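PDB 2Z72: protein-tyrosine-phosphatase from Shewanella sp., which hydrolyses the phosphate ester of phosphotyrosine as a cold-active, zinc-containing enzyme of the calcineurin-like phosphoesterase family. Local coordinates for residues Y12-I17 against S182-I187; S18-A23 against S35-Q40; N201-M206 against H281-H286. One frame throughout, in Å; residues are numbered along the deposited sequence.

Contact 1: residues Y12-I17 against S182-I187. Unlike the reference sequence in segment 182-187: Ser-182 (reference Gly).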
ATOM      1  N   TYR A  12      -6.999   2.458 -17.207  1.00  8.83           N
ATOM      2  CA  TYR A  12      -7.705   3.338 -16.294  1.00  8.35           C
ATOM      3  C   TYR A  12      -9.196   3.008 -16.475  1.00  8.78           C
ATOM      4  O   TYR A  12      -9.746   3.215 -17.544  1.00  9.79           O
ATOM      5  CB  TYR A  12      -7.426   4.788 -16.650  1.00  8.86           C
ATOM      6  CG  TYR A  12      -5.965   5.163 -16.510  1.00  8.28           C
ATOM      7  CD1 TYR A  12      -5.057   5.027 -17.557  1.00  8.75           C
ATOM      8  CD2 TYR A  12      -5.451   5.621 -15.295  1.00  8.63           C
ATOM      9  CE1 TYR A  12      -3.726   5.383 -17.413  1.00  8.71           C
ATOM     10  CE2 TYR A  12      -4.152   5.952 -15.164  1.00  8.64           C
ATOM     11  CZ  TYR A  12      -3.272   5.817 -16.202  1.00  8.73           C
ATOM     12  OH  TYR A  12      -1.953   6.177 -15.989  1.00  9.15           O
ATOM     13  N   VAL A  13      -9.823   2.442 -15.431  1.00  9.72           N
ATOM     14  CA  VAL A  13     -11.165   1.918 -15.529  1.00  9.90           C
ATOM     15  C   VAL A  13     -12.143   2.808 -14.785  1.00  9.51           C
ATOM     16  O   VAL A  13     -11.929   3.172 -13.645  1.00  9.31           O
ATOM     17  CB  VAL A  13     -11.228   0.459 -14.989  1.00  9.56           C
ATOM     18  CG1 VAL A  13     -12.658  -0.029 -14.946  1.00 10.69           C
ATOM     19  CG2 VAL A  13     -10.356  -0.477 -15.790  1.00 10.83           C
ATOM     20  N   ILE A  14     -13.209   3.178 -15.507  1.00 10.76           N
ATOM     21  CA  ILE A  14     -14.336   3.940 -14.933  1.00 11.12           C
ATOM     22  C   ILE A  14     -15.406   2.951 -14.574  1.00 10.57           C
ATOM     23  O   ILE A  14     -15.771   2.121 -15.415  1.00 11.03           O
ATOM     24  CB  ILE A  14     -14.887   4.872 -16.063  1.00 14.28           C
ATOM     25  CG1 ILE A  14     -13.787   5.768 -16.598  1.00 18.48           C
ATOM     26  CG2 ILE A  14     -16.146   5.537 -15.612  1.00 19.85           C
ATOM     27  CD1 ILE A  14     -13.025   6.547 -15.597  1.00 25.52           C
ATOM     28  N   THR A  15     -15.931   2.997 -13.363  1.00 10.62           N
ATOM     29  CA  THR A  15     -16.975   2.104 -12.894  1.00 10.12           C
ATOM     30  C   THR A  15     -18.147   2.889 -12.357  1.00 11.49           C
ATOM     31  O   THR A  15     -18.059   3.461 -11.287  1.00 13.03           O
ATOM     32  CB  THR A  15     -16.434   1.147 -11.811  1.00 10.60           C
ATOM     33  OG1 THR A  15     -15.468   0.300 -12.455  1.00 11.67           O
ATOM     34  CG2 THR A  15     -17.542   0.259 -11.290  1.00 11.82           C
ATOM     35  N   PRO A  16     -19.191   2.996 -13.142  1.00 12.12           N
ATOM     36  CA  PRO A  16     -20.351   3.826 -12.715  1.00 14.08           C
ATOM     37  C   PRO A  16     -21.194   3.130 -11.728  1.00 18.25           C
ATOM     38  O   PRO A  16     -20.985   1.945 -11.474  1.00 21.35           O
ATOM     39  CB  PRO A  16     -21.064   3.992 -14.066  1.00 17.17           C
ATOM     40  CG  PRO A  16     -20.829   2.744 -14.799  1.00 16.99           C
ATOM     41  CD  PRO A  16     -19.377   2.415 -14.460  1.00 14.22           C
ATOM     42  N   ILE A  17     -22.162   3.756 -11.122  1.00 22.98           N
ATOM     43  CA  ILE A  17     -22.868   3.019 -10.064  1.00 32.60           C
ATOM     44  C   ILE A  17     -23.725   1.913 -10.614  1.00 32.99           C
ATOM     45  O   ILE A  17     -24.057   0.960  -9.909  1.00 46.73           O
ATOM     46  CB  ILE A  17     -23.708   3.952  -9.200  1.00 37.59           C
ATOM     47  CG1 ILE A  17     -24.276   3.247  -7.966  1.00 45.01           C
ATOM     48  CG2 ILE A  17     -24.815   4.549 -10.038  1.00 36.99           C
ATOM     49  CD1 ILE A  17     -23.256   2.453  -7.152  1.00 56.78           C
ATOM     50  N   SER A 182      -9.931   8.998  -9.281  1.00  9.10           N
ATOM     51  CA  SER A 182     -11.043   9.580  -8.515  1.00  9.77           C
ATOM     52  C   SER A 182     -12.070   8.534  -8.135  1.00  9.59           C
ATOM     53  O   SER A 182     -11.984   7.342  -8.476  1.00  9.73           O
ATOM     54  CB  SER A 182     -11.627  10.716  -9.360  0.56 11.78           C
ATOM     55  OG  SER A 182     -12.220  10.130 -10.509  0.56 20.02           O
ATOM     56  N   ALA A 183     -13.105   8.993  -7.416  1.00 10.75           N
ATOM     57  CA  ALA A 183     -14.149   8.082  -6.962  1.00 10.44           C
ATOM     58  C   ALA A 183     -14.987   7.471  -8.053  1.00 10.46           C
ATOM     59  O   ALA A 183     -15.769   6.536  -7.805  1.00 10.89           O
ATOM     60  CB  ALA A 183     -15.047   8.821  -5.985  1.00 13.29           C
ATOM     61  N   ASP A 184     -14.891   7.952  -9.284  1.00 10.74           N
ATOM     62  CA  ASP A 184     -15.572   7.398 -10.421  1.00 12.08           C
ATOM     63  C   ASP A 184     -14.809   6.217 -11.037  1.00 10.45           C
ATOM     64  O   ASP A 184     -15.331   5.563 -11.940  1.00 11.54           O
ATOM     65  CB  ASP A 184     -15.771   8.439 -11.554  0.54 15.34           C
ATOM     66  CG  ASP A 184     -14.480   9.081 -11.980  0.54 16.12           C
ATOM     67  OD1 ASP A 184     -14.195   9.163 -13.188  0.54 18.53           O
ATOM     68  OD2 ASP A 184     -13.703   9.567 -11.122  0.54 15.64           O
ATOM     69  N   THR A 185     -13.586   6.002 -10.565  1.00  9.25           N
ATOM     70  CA  THR A 185     -12.736   5.007 -11.124  1.00  8.70           C
ATOM     71  C   THR A 185     -12.710   3.746 -10.269  1.00  8.30           C
ATOM     72  O   THR A 185     -12.831   3.815  -9.020  1.00  9.11           O
ATOM     73  CB  THR A 185     -11.274   5.494 -11.347  1.00  8.41           C
ATOM     74  OG1 THR A 185     -10.611   5.611 -10.110  1.00  8.49           O
ATOM     75  CG2 THR A 185     -11.272   6.823 -12.137  1.00  9.68           C
ATOM     76  N   GLU A 186     -12.511   2.596 -10.884  1.00  8.27           N
ATOM     77  CA  GLU A 186     -12.399   1.334 -10.176  1.00  8.28           C
ATOM     78  C   GLU A 186     -11.295   1.364  -9.129  1.00  8.72           C
ATOM     79  O   GLU A 186     -11.507   1.013  -7.951  1.00  8.47           O
ATOM     80  CB  GLU A 186     -12.155   0.193 -11.158  1.00  8.77           C
ATOM     81  CG  GLU A 186     -12.127  -1.196 -10.543  1.00  9.25           C
ATOM     82  CD  GLU A 186     -13.452  -1.670  -9.999  1.00 10.17           C
ATOM     83  OE1 GLU A 186     -13.467  -2.626  -9.196  1.00 11.18           O
ATOM     84  OE2 GLU A 186     -14.492  -1.059 -10.304  1.00 10.91           O
ATOM     85  N   ILE A 187     -10.096   1.763  -9.537  1.00  8.84           N
ATOM     86  CA  ILE A 187      -8.957   1.829  -8.604  1.00  7.54           C
ATOM     87  C   ILE A 187      -9.247   2.843  -7.506  1.00  7.53           C
ATOM     88  O   ILE A 187      -8.934   2.572  -6.338  1.00  7.97           O
ATOM     89  CB  ILE A 187      -7.651   2.088  -9.343  1.00  7.90           C
ATOM     90  CG1 ILE A 187      -7.253   0.939 -10.263  1.00  8.62           C
ATOM     91  CG2 ILE A 187      -6.539   2.421  -8.346  1.00  8.46           C
ATOM     92  CD1 ILE A 187      -6.980  -0.380  -9.589  1.00  9.36           C
TER
HETATM   93  O   HOH W   1      -9.570   2.349 -12.383  1.00  8.84           O

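Contact 2: residues S18-A23 against S35-Q40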
ATOM      1  N   SER A  18     -24.180   1.936 -11.845  1.00 33.45           N
ATOM      2  CA  SER A  18     -24.919   0.834 -12.434  1.00 40.81           C
ATOM      3  C   SER A  18     -24.460   0.694 -13.863  1.00 35.22           C
ATOM      4  O   SER A  18     -24.137   1.648 -14.557  1.00 37.51           O
ATOM      5  CB  SER A  18     -26.466   1.009 -12.463  1.00 42.27           C
ATOM      6  OG  SER A  18     -26.814   1.586 -13.740  1.00 68.33           O
ATOM      7  N   GLY A  19     -24.405  -0.538 -14.352  1.00 35.99           N
ATOM      8  CA  GLY A  19     -23.973  -0.523 -15.756  1.00 34.21           C
ATOM      9  C   GLY A  19     -22.522  -0.905 -15.932  1.00 29.77           C
ATOM     10  O   GLY A  19     -21.712  -1.064 -14.996  1.00 24.14           O
ATOM     11  N   GLN A  20     -22.148  -1.072 -17.202  1.00 25.63           N
ATOM     12  CA  GLN A  20     -20.809  -1.579 -17.475  1.00 19.20           C
ATOM     13  C   GLN A  20     -19.711  -0.530 -17.268  1.00 15.68           C
ATOM     14  O   GLN A  20     -19.911   0.653 -17.482  1.00 16.21           O
ATOM     15  CB  GLN A  20     -20.654  -2.155 -18.871  0.68 23.73           C
ATOM     16  CG  GLN A  20     -21.482  -1.552 -19.957  0.68 31.08           C
ATOM     17  CD  GLN A  20     -20.990  -2.057 -21.301  0.68 30.49           C
ATOM     18  OE1 GLN A  20     -20.495  -3.171 -21.456  0.68 42.38           O
ATOM     19  NE2 GLN A  20     -21.071  -1.183 -22.262  0.68 21.42           N
ATOM     20  N   SER A  21     -18.551  -1.028 -16.884  1.00 13.37           N
ATOM     21  CA  SER A  21     -17.357  -0.225 -16.789  1.00 11.67           C
ATOM     22  C   SER A  21     -16.742  -0.008 -18.166  1.00 11.28           C
ATOM     23  O   SER A  21     -17.051  -0.685 -19.136  1.00 12.72           O
ATOM     24  CB  SER A  21     -16.392  -0.926 -15.826  1.00 12.75           C
ATOM     25  OG  SER A  21     -16.873  -0.901 -14.461  1.00 13.48           O
ATOM     26  N   THR A  22     -15.821   0.978 -18.228  1.00 11.24           N
ATOM     27  CA  THR A  22     -15.105   1.365 -19.404  1.00 11.41           C
ATOM     28  C   THR A  22     -13.621   1.438 -19.085  1.00 10.57           C
ATOM     29  O   THR A  22     -13.276   1.909 -17.985  1.00 11.29           O
ATOM     30  CB  THR A  22     -15.583   2.745 -19.867  1.00 13.01           C
ATOM     31  OG1 THR A  22     -16.992   2.724 -20.151  1.00 15.59           O
ATOM     32  CG2 THR A  22     -14.834   3.211 -21.141  1.00 14.75           C
ATOM     33  N   ALA A  23     -12.786   0.971 -19.960  1.00 10.70           N
ATOM     34  CA  ALA A  23     -11.357   0.986 -19.773  1.00  9.89           C
ATOM     35  C   ALA A  23     -10.676   1.887 -20.814  1.00  9.45           C
ATOM     36  O   ALA A  23     -10.948   1.766 -22.026  1.00 10.98           O
ATOM     37  CB  ALA A  23     -10.790  -0.423 -19.854  1.00 10.51           C
ATOM     38  N   SER A  35     -15.244  -1.069 -23.871  1.00 12.90           N
ATOM     39  CA  SER A  35     -16.393  -1.343 -23.035  1.00 12.92           C
ATOM     40  C   SER A  35     -16.193  -2.692 -22.354  1.00 13.34           C
ATOM     41  O   SER A  35     -15.911  -3.662 -23.066  1.00 17.07           O
ATOM     42  CB  SER A  35     -17.673  -1.375 -23.859  1.00 13.79           C
ATOM     43  OG  SER A  35     -17.882  -0.124 -24.493  1.00 15.10           O
ATOM     44  N   ILE A  36     -16.302  -2.753 -21.031  1.00 13.96           N
ATOM     45  CA  ILE A  36     -16.005  -4.004 -20.354  1.00 13.42           C
ATOM     46  C   ILE A  36     -17.223  -4.924 -20.281  1.00 15.76           C
ATOM     47  O   ILE A  36     -18.276  -4.470 -19.794  1.00 18.35           O
ATOM     48  CB  ILE A  36     -15.458  -3.717 -18.944  1.00 13.11           C
ATOM     49  CG1 ILE A  36     -14.113  -2.967 -19.019  1.00 15.01           C
ATOM     50  CG2 ILE A  36     -15.346  -4.968 -18.084  1.00 14.72           C
ATOM     51  CD1 ILE A  36     -13.696  -2.206 -17.815  1.00 14.72           C
ATOM     52  N   GLU A  37     -17.035  -6.145 -20.789  1.00 21.23           N
ATOM     53  CA  GLU A  37     -18.033  -7.194 -20.904  1.00 23.66           C
ATOM     54  C   GLU A  37     -17.753  -8.240 -19.801  1.00 24.64           C
ATOM     55  O   GLU A  37     -16.585  -8.741 -19.655  1.00 21.91           O
ATOM     56  CB  GLU A  37     -18.055  -7.877 -22.267  1.00 29.66           C
ATOM     57  CG  GLU A  37     -17.671  -7.112 -23.517  1.00 37.06           C
ATOM     58  CD  GLU A  37     -18.907  -6.487 -24.115  1.00 42.83           C
ATOM     59  OE1 GLU A  37     -18.843  -5.791 -25.136  1.00 49.89           O
ATOM     60  OE2 GLU A  37     -19.926  -6.749 -23.407  1.00 52.54           O
ATOM     61  N   LYS A  38     -18.791  -8.538 -19.015  1.00 27.95           N
ATOM     62  CA  LYS A  38     -18.773  -9.650 -18.067  1.00 26.84           C
ATOM     63  C   LYS A  38     -17.638  -9.482 -17.088  1.00 22.82           C
ATOM     64  O   LYS A  38     -16.992 -10.464 -16.653  1.00 23.77           O
ATOM     65  CB  LYS A  38     -18.648 -10.965 -18.818  1.00 34.86           C
ATOM     66  CG  LYS A  38     -19.718 -11.237 -19.866  1.00 48.59           C
ATOM     67  CD  LYS A  38     -19.631 -12.595 -20.538  1.00 58.92           C
ATOM     68  CE  LYS A  38     -20.951 -13.175 -21.009  1.00 67.90           C
ATOM     69  NZ  LYS A  38     -20.926 -14.604 -21.471  1.00 76.30           N
ATOM     70  N   LEU A  39     -17.384  -8.232 -16.722  1.00 22.45           N
ATOM     71  CA  LEU A  39     -16.360  -7.844 -15.713  1.00 18.44           C
ATOM     72  C   LEU A  39     -14.931  -8.144 -16.114  1.00 16.05           C
ATOM     73  O   LEU A  39     -14.010  -7.955 -15.301  1.00 17.25           O
ATOM     74  CB  LEU A  39     -16.630  -8.424 -14.360  1.00 22.54           C
ATOM     75  CG  LEU A  39     -18.033  -8.086 -13.791  1.00 30.33           C
ATOM     76  CD1 LEU A  39     -18.055  -8.719 -12.413  1.00 33.89           C
ATOM     77  CD2 LEU A  39     -18.349  -6.606 -13.731  1.00 32.98           C
ATOM     78  N   GLN A  40     -14.648  -8.498 -17.362  1.00 16.78           N
ATOM     79  CA  GLN A  40     -13.304  -8.886 -17.777  1.00 17.82           C
ATOM     80  C   GLN A  40     -12.686  -7.695 -18.460  1.00 15.30           C
ATOM     81  O   GLN A  40     -13.075  -7.200 -19.538  1.00 18.88           O
ATOM     82  CB  GLN A  40     -13.386  -9.998 -18.809  0.57 18.57           C
ATOM     83  CG  GLN A  40     -13.803 -11.345 -18.324  0.57 20.34           C
ATOM     84  CD  GLN A  40     -12.903 -12.109 -17.387  0.57 19.00           C
ATOM     85  OE1 GLN A  40     -11.742 -11.758 -17.154  0.57 20.52           O
ATOM     86  NE2 GLN A  40     -13.403 -13.194 -16.816  0.57 21.23           N
TER

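Contact 3: residues N201-M206 against H281-H286. With ZN (zinc ion), chain C.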
ATOM      1  N   ASN A 201      -2.692  -9.240  15.585  1.00 11.41           N
ATOM      2  CA  ASN A 201      -2.043  -9.906  16.741  1.00 11.76           C
ATOM      3  C   ASN A 201      -1.451  -8.789  17.604  1.00 11.53           C
ATOM      4  O   ASN A 201      -2.176  -7.849  17.951  1.00 13.18           O
ATOM      5  CB  ASN A 201      -1.033 -10.972  16.304  1.00 13.01           C
ATOM      6  CG  ASN A 201      -1.626 -11.976  15.329  1.00 12.73           C
ATOM      7  OD1 ASN A 201      -2.819 -12.291  15.372  1.00 13.28           O
ATOM      8  ND2 ASN A 201      -0.715 -12.530  14.506  1.00 13.29           N
ATOM      9  N   ASP A 202      -0.187  -8.902  17.971  1.00 12.83           N
ATOM     10  CA  ASP A 202       0.503  -7.975  18.836  1.00 12.80           C
ATOM     11  C   ASP A 202       1.361  -6.993  18.048  1.00 11.52           C
ATOM     12  O   ASP A 202       2.359  -6.498  18.555  1.00 13.49           O
ATOM     13  CB  ASP A 202       1.315  -8.781  19.838  1.00 15.71           C
ATOM     14  CG  ASP A 202       2.391  -9.624  19.195  1.00 18.14           C
ATOM     15  OD1 ASP A 202       3.408  -9.940  19.880  1.00 21.52           O
ATOM     16  OD2 ASP A 202       2.270 -10.000  18.020  1.00 20.53           O
ATOM     17  N   VAL A 203       0.934  -6.646  16.809  1.00 11.42           N
ATOM     18  CA  VAL A 203       1.721  -5.772  15.944  1.00 11.19           C
ATOM     19  C   VAL A 203       0.819  -4.698  15.348  1.00 10.13           C
ATOM     20  O   VAL A 203      -0.292  -4.990  14.871  1.00 10.35           O
ATOM     21  CB  VAL A 203       2.405  -6.578  14.826  1.00 11.39           C
ATOM     22  CG1 VAL A 203       3.278  -5.679  13.976  1.00 12.78           C
ATOM     23  CG2 VAL A 203       3.196  -7.740  15.396  1.00 14.56           C
ATOM     24  N   LEU A 204       1.292  -3.471  15.364  1.00  9.74           N
ATOM     25  CA  LEU A 204       0.616  -2.318  14.726  1.00  9.71           C
ATOM     26  C   LEU A 204       1.331  -1.979  13.429  1.00  9.98           C
ATOM     27  O   LEU A 204       2.562  -1.966  13.414  1.00 11.67           O
ATOM     28  CB  LEU A 204       0.619  -1.127  15.669  1.00 10.95           C
ATOM     29  CG  LEU A 204      -0.447  -0.029  15.439  1.00 10.93           C
ATOM     30  CD1 LEU A 204      -1.830  -0.531  15.793  1.00 13.66           C
ATOM     31  CD2 LEU A 204      -0.100   1.187  16.290  1.00 13.89           C
ATOM     32  N   TYR A 205       0.575  -1.662  12.385  1.00  8.85           N
ATOM     33  CA  TYR A 205       1.108  -1.412  11.036  1.00  8.52           C
ATOM     34  C   TYR A 205       0.544  -0.079  10.542  1.00  8.86           C
ATOM     35  O   TYR A 205      -0.662   0.149  10.542  1.00  8.82           O
ATOM     36  CB  TYR A 205       0.638  -2.477  10.073  1.00  9.07           C
ATOM     37  CG  TYR A 205       1.079  -3.873  10.370  1.00  8.89           C
ATOM     38  CD1 TYR A 205       0.398  -4.655  11.286  1.00  9.44           C
ATOM     39  CD2 TYR A 205       2.179  -4.425   9.728  1.00 10.50           C
ATOM     40  CE1 TYR A 205       0.783  -5.950  11.581  1.00  9.32           C
ATOM     41  CE2 TYR A 205       2.582  -5.708  10.032  1.00 10.11           C
ATOM     42  CZ  TYR A 205       1.878  -6.504  10.952  1.00 10.06           C
ATOM     43  OH  TYR A 205       2.338  -7.762  11.224  1.00 11.59           O
ATOM     44  N   MET A 206       1.420   0.771  10.001  1.00  8.65           N
ATOM     45  CA  MET A 206       1.022   1.972   9.294  1.00  8.79           C
ATOM     46  C   MET A 206       2.229   2.475   8.498  1.00  8.80           C
ATOM     47  O   MET A 206       3.344   2.015   8.633  1.00  9.41           O
ATOM     48  CB  MET A 206       0.481   3.010  10.265  0.65  9.27           C
ATOM     49  CG  MET A 206       1.429   3.843  11.110  0.65  9.80           C
ATOM     50  SD  MET A 206       2.471   2.931  12.268  0.65  9.10           S
ATOM     51  CE  MET A 206       1.185   2.050  13.174  0.65  8.54           C
ATOM     52  N   HIS A 281       5.272  -4.633  18.809  1.00 13.16           N
ATOM     53  CA  HIS A 281       6.032  -4.176  17.703  1.00 12.81           C
ATOM     54  C   HIS A 281       5.163  -3.215  16.880  1.00 11.60           C
ATOM     55  O   HIS A 281       3.952  -3.388  16.830  1.00 11.51           O
ATOM     56  CB  HIS A 281       6.506  -5.258  16.733  1.00 16.31           C
ATOM     57  CG  HIS A 281       7.144  -6.420  17.391  1.00 13.75           C
ATOM     58  ND1 HIS A 281       8.449  -6.502  17.772  1.00 14.14           N
ATOM     59  CD2 HIS A 281       6.565  -7.575  17.849  1.00 15.94           C
ATOM     60  CE1 HIS A 281       8.663  -7.650  18.375  1.00 16.18           C
ATOM     61  NE2 HIS A 281       7.526  -8.356  18.450  1.00 16.60           N
ATOM     62  N   ILE A 282       5.851  -2.309  16.197  1.00 12.17           N
ATOM     63  CA  ILE A 282       5.244  -1.425  15.206  1.00 11.62           C
ATOM     64  C   ILE A 282       6.029  -1.557  13.902  1.00 11.50           C
ATOM     65  O   ILE A 282       7.271  -1.495  13.947  1.00 12.30           O
ATOM     66  CB  ILE A 282       5.178   0.045  15.658  1.00 12.72           C
ATOM     67  CG1 ILE A 282       4.426   0.150  16.990  1.00 14.96           C
ATOM     68  CG2 ILE A 282       4.502   0.945  14.627  1.00 13.43           C
ATOM     69  CD1 ILE A 282       4.509   1.527  17.644  1.00 17.77           C
ATOM     70  N   VAL A 283       5.335  -1.817  12.826  1.00 10.07           N
ATOM     71  CA  VAL A 283       5.916  -2.028  11.504  1.00 10.14           C
ATOM     72  C   VAL A 283       5.555  -0.822  10.641  1.00  9.89           C
ATOM     73  O   VAL A 283       4.350  -0.504  10.502  1.00 10.38           O
ATOM     74  CB  VAL A 283       5.357  -3.314  10.930  1.00 10.36           C
ATOM     75  CG1 VAL A 283       5.772  -3.471   9.430  1.00 12.08           C
ATOM     76  CG2 VAL A 283       5.870  -4.499  11.683  1.00 11.93           C
ATOM     77  N   VAL A 284       6.576  -0.178  10.089  1.00 10.65           N
ATOM     78  CA  VAL A 284       6.370   1.038   9.321  1.00 10.24           C
ATOM     79  C   VAL A 284       7.195   1.022   8.021  1.00 10.81           C
ATOM     80  O   VAL A 284       8.240   0.345   7.937  1.00 11.13           O
ATOM     81  CB  VAL A 284       6.772   2.298  10.107  1.00 11.32           C
ATOM     82  CG1 VAL A 284       5.956   2.382  11.376  1.00 12.86           C
ATOM     83  CG2 VAL A 284       8.266   2.313  10.457  1.00 14.26           C
ATOM     84  N   GLY A 285       6.702   1.768   7.071  1.00 10.67           N
ATOM     85  CA  GLY A 285       7.431   2.026   5.823  1.00 11.46           C
ATOM     86  C   GLY A 285       7.970   3.437   5.824  1.00 10.86           C
ATOM     87  O   GLY A 285       8.547   3.878   6.860  1.00 12.30           O
ATOM     88  N   HIS A 286       7.801   4.158   4.714  1.00 10.60           N
ATOM     89  CA  HIS A 286       7.947   5.571   4.489  1.00 10.53           C
ATOM     90  C   HIS A 286       9.365   6.104   4.493  1.00 11.54           C
ATOM     91  O   HIS A 286       9.680   6.950   3.654  1.00 11.82           O
ATOM     92  CB  HIS A 286       7.083   6.383   5.483  1.00 10.90           C
ATOM     93  CG  HIS A 286       7.021   7.853   5.293  1.00 11.25           C
ATOM     94  ND1 HIS A 286       6.592   8.520   4.188  1.00 10.81           N
ATOM     95  CD2 HIS A 286       7.314   8.838   6.195  1.00 13.01           C
ATOM     96  CE1 HIS A 286       6.674   9.805   4.442  1.00 12.39           C
ATOM     97  NE2 HIS A 286       7.106  10.067   5.662  1.00 14.92           N
TER
HETATM   98 ZN    ZN C 402       5.892   7.622   2.384  1.00  9.44          ZN
HETATM   99  O   HOH W   2       6.469 -10.519  19.058  1.00 38.02           O
HETATM  100  O   HOH W   3       7.621   7.495   1.466  1.00 11.73           O

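Contact 1: residues Y12-I17 against S182-I187
Thr-15 and Glu-186 meet through their polar ends: the hydroxyl OG1 of Thr-15 gives its proton to OE2 of Glu-186 over 2.7 Å, reaching the anti side of the carboxylate and lying 20° out of its plane. The glutamate chain leaves CB with CG opposite the backbone N (chi1 -175°) and then bends at chi2, which swings the carboxylate back across the threonine. Both oxygens have further partners: Lys-60 forms a salt bridge to OE2, and the Tyr-130 hydroxyl bonds OE1, so the group is fixed from several directions and probably stays ionised. With an alanine here, Lys-60 would probably lose a counter-charge and the Thr-15 hydroxyl one of its partners.

Nearer the backbone, Val-13 and Glu-186 run side by side and point the same way, CG1 of Val-13 resting 3.8 Å from CB of Glu-186, with Trp-127 of helix 122-138 touching both. The CB of Ile-14 points away from 182-187, yet the chain turns so that CD1 comes against the methyl CG2 of Thr-185 at 3.9 Å, the two side chains crossing at a slant. Two backbone bonds flank Ile-14: Glu-186 N to Val-13 O, 2.9 Å, and Thr-15 N to Asp-184 O, 3.0 Å.

On the helix side, Thr-185 OG1 bonds Ser-182 O in the carbonyl plane, on a lone pair, and also takes the N-H of Gly-188. The arrangement is a single beta bridge between the end of strand 8-14 and a type I turn whose last residue, Thr-185, is the N-cap of helix 186-192.

Contact 2: residues S18-A23 against S35-Q40
The two backbones meet as an antiparallel, non-hydrogen-bonded pair at Thr-22 and Ser-35, their CA atoms 4.7 Å apart, and beside it Ile-36 N donates to Ser-21 O over 2.9 Å with an N-H...O angle of 166°.

Ile-36 carries most of the side-chain contact. Its CG1 branch stands opposite the carbonyl carbon and beside the backbone N (chi1 -64°), and the extended chi2 sends CD1 across the neighbouring segment. There the methyl lies 3.6 Å from CB of Ser-21 and 4.0 Å from CB of Ala-23, two residues whose CB atoms leave the backbone on the same side. Closer to the backbone, CB of Ile-36 sits 3.4 Å from Ser-21 O, the very oxygen that its own N-H bonds. Val-13 of strand 8-14 also touches Ile-36, Ser-21 and Ala-23.

The hydroxyl of Ser-21 takes no part in this packing; it turns to Thr-15. In the conformer modelled here, CB of Gln-20 lies 3.4 Å from Ile-36 O. Beyond Ile-36 the chain reverses in a type I' turn, Glu-37 to Gln-40, closed by Gln-40 N to Glu-37 O at 3.0 Å.

One straight backbone bond and one buried isoleucine thus do most of the joining, so the fit here depends more on the shape of apolar groups than on charge.

Contact 3: residues N201-M206 against H281-H286
Backbone bonds tie strand 203-206 to strand 281-284 in parallel, the N-to-C directions of the two short segments differing by 20°. Leu-204 sends its N-H to His-281 O at 3.0 Å and takes that of Val-283 on its own O at 2.8 Å. Met-206 N continues the series to Val-283 O, while His-281 N to Asp-202 O is weak.

Apolar contacts fall on both faces. On one, Tyr-205 and Val-283 lie alongside each other, the ring carbon CD2 3.6 Å from CB of the valine, and Val-203 CG1 meets Val-283 CG2 at 3.7 Å. Strands 72-76 and 315-319, with Ala-75 and Leu-316 on Val-283 and Leu-318 on Val-203, cover this face. That second sheet packed against the first gives the beta sandwich core of the calcineurin-like phosphoesterase fold, whose metal ligands sit on loops at the strand ends. On the other face, in the conformer modelled here, Met-206 bends at chi2 and chi3 and brings SD to Val-284 CG1 at 3.6 Å and Ile-282 CG2 at 3.7 Å.

Polar groups gather at the end where the strands begin. A water bridges Asp-202 OD1 and His-281 NE2; the same OD1 also bonds Asn-280, and His-281 ND1 bonds Asn-298 O.

Metal binding comes just past the other end. ND1 of His-286 binds the zinc ion at 2.1 Å, together with Asp-114, Asn-149, His-207 and a water. Bonds to its backbone probably help to place this ligand: Asp-78, which binds the other zinc ion, accepts the N-H of His-286, and Arg-258 donates to its O.

Contacts 1 and 2 share the three-stranded antiparallel sheet: strands 8-14 and 22-27 are neighbours, and contact 2 is nested within the chain loop that contact 1 closes. Thr-15 OG1 and Ser-21 OG, 2.7 Å apart and probably hydrogen-bonded, join the two directly. Both are partly buried, but contact 1 includes a salt-bridged carboxylate where the sheet meets a helix, whereas contact 2 centres on one buried isoleucine with exposed residues nearby. Contact 3 lies on the opposite side of the chain's centre, about 30 Å from contact 1 between centres. It is buried, belongs to a different sheet, joins parallel strands through mostly apolar side chains, and alone runs into a zinc site.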